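Local coordinates for protein uracil-DNA glycosylase (Sulfolobus tokodaii str. 7, PDB 4ZBY) that belongs to the uracil-DNA glycosylase superfamily, and holds an iron/sulfur cluster and, in this model, a bound uracil in a separate pocket, at residues 128-132 and 133-137; 176-179 and 180-184. All coordinates share one frame; numbering follows the deposited sequence. Where two conformers were deposited one is given.

How the interactions relate
Interactions 1 and 2 are both short-range contacts, one at the C-terminal end of helix 123-133 and the other within helix 172-190. They do not touch: their centres lie 22 Å apart and their nearest atoms about 12 Å apart. What they share is strand 155-162. Interaction 1 leans on V159 and P161, interaction 2 on F160 and T162, an alternation consistent with the two helices packing on opposite faces of the central sheet. Neither reaches a ligand. The side chain of I129 is about 13 Å from the bound uracil and that of L178 about 11 Å, while the side chain of K132 is about 14 Å from the iron/sulfur cluster.

Interaction 1 of 2, residues 128-132 and 133-137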
# COMPACT_ATOMS: atom_id res chain seq x y z
N TYR A 128 0.40 -8.40 -6.26
CA TYR A 128 0.78 -7.50 -7.35
C TYR A 128 2.29 -7.23 -7.32
O TYR A 128 2.99 -7.39 -8.33
CB TYR A 128 0.03 -6.14 -7.28
CG TYR A 128 0.55 -5.26 -8.39
CD1 TYR A 128 1.47 -4.25 -8.14
CD2 TYR A 128 0.21 -5.52 -9.71
CE1 TYR A 128 2.02 -3.50 -9.18
CE2 TYR A 128 0.75 -4.79 -10.75
CZ TYR A 128 1.65 -3.78 -10.48
OH TYR A 128 2.15 -3.06 -11.54
N ILE A 129 2.80 -6.82 -6.17
CA ILE A 129 4.21 -6.47 -6.07
C ILE A 129 5.08 -7.71 -6.28
O ILE A 129 6.09 -7.63 -6.97
CB ILE A 129 4.56 -5.79 -4.71
CG1 ILE A 129 3.89 -4.40 -4.62
CG2 ILE A 129 6.09 -5.69 -4.53
CD1 ILE A 129 4.34 -3.40 -5.67
N PHE A 130 4.65 -8.87 -5.76
CA PHE A 130 5.40 -10.11 -6.02
C PHE A 130 5.48 -10.40 -7.51
O PHE A 130 6.49 -10.94 -7.98
CB PHE A 130 4.77 -11.30 -5.29
CG PHE A 130 5.28 -11.49 -3.89
CD1 PHE A 130 5.48 -12.77 -3.39
CD2 PHE A 130 5.60 -10.40 -3.10
CE1 PHE A 130 5.96 -12.94 -2.09
CE2 PHE A 130 6.08 -10.56 -1.81
CZ PHE A 130 6.28 -11.83 -1.31
N SER A 131 4.44 -10.04 -8.26
CA SER A 131 4.46 -10.27 -9.70
C SER A 131 5.48 -9.36 -10.40
O SER A 131 6.16 -9.81 -11.33
CB SER A 131 3.05 -10.10 -10.32
OG SER A 131 2.67 -8.73 -10.43
N LYS A 132 5.61 -8.13 -9.93
CA LYS A 132 6.63 -7.22 -10.46
C LYS A 132 8.04 -7.69 -10.08
O LYS A 132 8.98 -7.51 -10.86
CB LYS A 132 6.41 -5.79 -9.95
CG LYS A 132 5.13 -5.13 -10.43
CD LYS A 132 5.12 -4.97 -11.95
CE LYS A 132 4.01 -5.79 -12.59
NZ LYS A 132 3.54 -5.22 -13.89
N MET A 133 8.18 -8.27 -8.90
CA MET A 133 9.46 -8.77 -8.40
C MET A 133 9.90 -10.04 -9.08
O MET A 133 11.09 -10.36 -9.12
CB MET A 133 9.39 -9.08 -6.91
CG MET A 133 9.17 -7.90 -6.04
SD MET A 133 8.79 -8.47 -4.38
CE MET A 133 10.36 -9.15 -3.91
N GLY A 134 8.92 -10.80 -9.55
CA GLY A 134 9.18 -12.14 -10.00
C GLY A 134 9.34 -13.11 -8.85
O GLY A 134 9.95 -14.17 -9.01
N GLU A 135 8.77 -12.77 -7.70
CA GLU A 135 8.79 -13.59 -6.50
C GLU A 135 7.54 -14.47 -6.49
O GLU A 135 6.46 -13.99 -6.79
CB GLU A 135 8.88 -12.71 -5.25
CG GLU A 135 8.93 -13.46 -3.92
CD GLU A 135 10.24 -14.21 -3.69
OE1 GLU A 135 11.25 -13.87 -4.35
OE2 GLU A 135 10.25 -15.14 -2.86
N ASN A 136 7.71 -15.76 -6.20
CA ASN A 136 6.56 -16.66 -6.18
C ASN A 136 5.53 -16.31 -5.10
O ASN A 136 5.87 -16.12 -3.92
CB ASN A 136 7.04 -18.10 -5.99
CG ASN A 136 5.90 -19.08 -6.04
OD1 ASN A 136 5.25 -19.22 -7.07
ND2 ASN A 136 5.63 -19.74 -4.92
N PHE A 137 4.27 -16.20 -5.50
CA PHE A 137 3.21 -15.92 -4.54
C PHE A 137 2.31 -17.14 -4.38
O PHE A 137 1.70 -17.59 -5.34
CB PHE A 137 2.39 -14.70 -4.97
CG PHE A 137 1.28 -14.35 -4.00
CD1 PHE A 137 1.53 -13.57 -2.91
CD2 PHE A 137 -0.01 -14.85 -4.19
CE1 PHE A 137 0.53 -13.26 -2.02
CE2 PHE A 137 -1.01 -14.55 -3.31
CZ PHE A 137 -0.75 -13.73 -2.22
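The ring of F130 is wrapped by the very loop that ends its own helix. E135 lays its CG over one face, 3.5 Å from F130 CE1, and the carbonyl O of N136 meets the ring edge 3.4 Å from CD1. E135 reaches the face because its CG stands anti to the backbone N (chi1 -179°); a bend at chi2 then leads the carboxylate away. On the same side of the ring, but beyond the CD2 rim, sits M133 SD, 4.7 Å from the ring centroid and approaching obliquely, a Met-aromatic contact. M133 SD also packs on I129 CG2 at 3.9 Å.

The backbone explains the wrap. G134 turns the chain with positive phi, and E135 N then bonds to F130 O at 2.9 Å. With the weak 3.4 Å bond from G134 N to S131 O, this is the pattern of a Schellman motif, and the F130-E135 packing is its customary apolar contact across the turn. Further on, F137 comes back with its CB 4.0 Å from F130 CD1, and its side chain touches T126 and K127 of the same helix.

These side chains pack against the sheet: I129, F130 and M133 all touch V159 of strand 155-162, Y148 of strand 148-152 meets the F130 ring edge-to-face, and I129 touches I110 of helix 96-113.

Interaction 2 of 2, residues 176-179 and 180-184; sequences KILE and EDFKK
E179 and E180 carry the more polar flank of helix 172-190. E179 O accepts from K183 N at 2.9 Å, and K183 CG lies 3.4 Å from that oxygen; the E179 carboxylate pairs mainly with R175, with K176 NZ a long second partner. E180 donates its backbone N to K176 O at 3.0 Å and folds CG to 3.2 Å from that oxygen. Both E180 and K183 were deposited in two conformers, so the salt bridge between their side chains, 2.8 Å from K183 NZ to the syn lone pair of E180 OE2 in the pair given, is doubtful as a lasting one.

The buried flank belongs to L178, which meets F182 in the ordinary i to i+4 packing of an amphipathic helix, in touch here with both helix 58-71 and strand 155-162. The two side chains lie side by side and point the same way. With CG anti to the backbone N (chi1 -177°) and chi2 at 58°, L178 CD1 comes to 3.8 Å from F182 CE1. Beneath them F182 N bonds to L178 O at 2.9 Å, and F182 CD1 passes 3.4 Å from that same carbonyl oxygen. L178 reaches M66 and F182 reaches L63 and I70, all on helix 58-71, while L178 also touches T162 of strand 155-162.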
# COMPACT_ATOMS: atom_id res chain seq x y z
N LYS A 176 -2.15 -9.00 17.03
CA LYS A 176 -0.85 -9.16 17.65
C LYS A 176 0.19 -9.54 16.61
O LYS A 176 1.35 -9.10 16.69
CB LYS A 176 -0.92 -10.22 18.77
CG LYS A 176 -1.39 -9.65 20.08
CD LYS A 176 -0.28 -8.81 20.69
CE LYS A 176 -0.75 -8.04 21.91
NZ LYS A 176 0.39 -7.29 22.51
N ILE A 177 -0.22 -10.34 15.63
CA ILE A 177 0.70 -10.75 14.57
C ILE A 177 1.11 -9.56 13.70
O ILE A 177 2.28 -9.41 13.33
CB ILE A 177 0.08 -11.84 13.68
CG1 ILE A 177 -0.14 -13.09 14.53
CG2 ILE A 177 0.99 -12.14 12.48
CD1 ILE A 177 -0.57 -14.33 13.75
N LEU A 178 0.14 -8.72 13.39
CA LEU A 178 0.39 -7.52 12.61
C LEU A 178 1.31 -6.56 13.37
O LEU A 178 2.23 -5.99 12.79
CB LEU A 178 -0.95 -6.85 12.25
CG LEU A 178 -0.90 -5.60 11.37
CD1 LEU A 178 -0.23 -5.88 10.07
CD2 LEU A 178 -2.35 -5.14 11.10
N GLU A 179 1.12 -6.43 14.68
CA GLU A 179 1.97 -5.59 15.49
C GLU A 179 3.40 -6.09 15.49
O GLU A 179 4.34 -5.31 15.40
CB GLU A 179 1.43 -5.48 16.92
CG GLU A 179 0.06 -4.78 16.94
CD GLU A 179 -0.61 -4.79 18.30
OE1 GLU A 179 -0.21 -5.58 19.18
OE2 GLU A 179 -1.56 -3.99 18.48
N GLU A 180 3.56 -7.41 15.58
CA GLU A 180 4.88 -8.02 15.55
C GLU A 180 5.52 -7.80 14.19
O GLU A 180 6.72 -7.57 14.10
CB GLU A 180 4.78 -9.51 15.88
CG GLU A 180 4.40 -9.77 17.33
CD GLU A 180 5.38 -9.14 18.31
OE1 GLU A 180 6.57 -9.50 18.27
OE2 GLU A 180 4.95 -8.28 19.11
N ASP A 181 4.72 -7.88 13.13
CA ASP A 181 5.21 -7.60 11.79
C ASP A 181 5.69 -6.16 11.71
O ASP A 181 6.72 -5.89 11.10
CB ASP A 181 4.15 -7.85 10.72
CG ASP A 181 4.05 -9.31 10.32
OD1 ASP A 181 4.88 -10.10 10.79
OD2 ASP A 181 3.14 -9.66 9.54
N PHE A 182 4.98 -5.23 12.35
CA PHE A 182 5.40 -3.83 12.31
C PHE A 182 6.67 -3.61 13.13
O PHE A 182 7.50 -2.77 12.77
CB PHE A 182 4.28 -2.89 12.75
CG PHE A 182 3.44 -2.38 11.60
CD1 PHE A 182 2.77 -3.26 10.77
CD2 PHE A 182 3.33 -1.02 11.34
CE1 PHE A 182 2.01 -2.80 9.70
CE2 PHE A 182 2.57 -0.56 10.26
CZ PHE A 182 1.92 -1.44 9.45
N LYS A 183 6.85 -4.38 14.21
CA LYS A 183 8.10 -4.34 14.98
C LYS A 183 9.28 -4.75 14.09
O LYS A 183 10.37 -4.17 14.17
CB LYS A 183 8.03 -5.25 16.21
CG LYS A 183 7.07 -4.78 17.30
CD LYS A 183 7.07 -5.73 18.51
CE LYS A 183 6.11 -5.26 19.61
NZ LYS A 183 6.02 -6.22 20.74
N LYS A 184 9.07 -5.77 13.26
CA LYS A 184 10.11 -6.22 12.35
C LYS A 184 10.39 -5.17 11.29
O LYS A 184 11.56 -4.98 10.91
CB LYS A 184 9.73 -7.55 11.69
CG LYS A 184 9.72 -8.71 12.67
CD LYS A 184 9.18 -9.98 12.00
CE LYS A 184 9.52 -11.23 12.81
NZ LYS A 184 8.82 -11.22 14.12
O HOH W 1 2.44 -8.14 19.35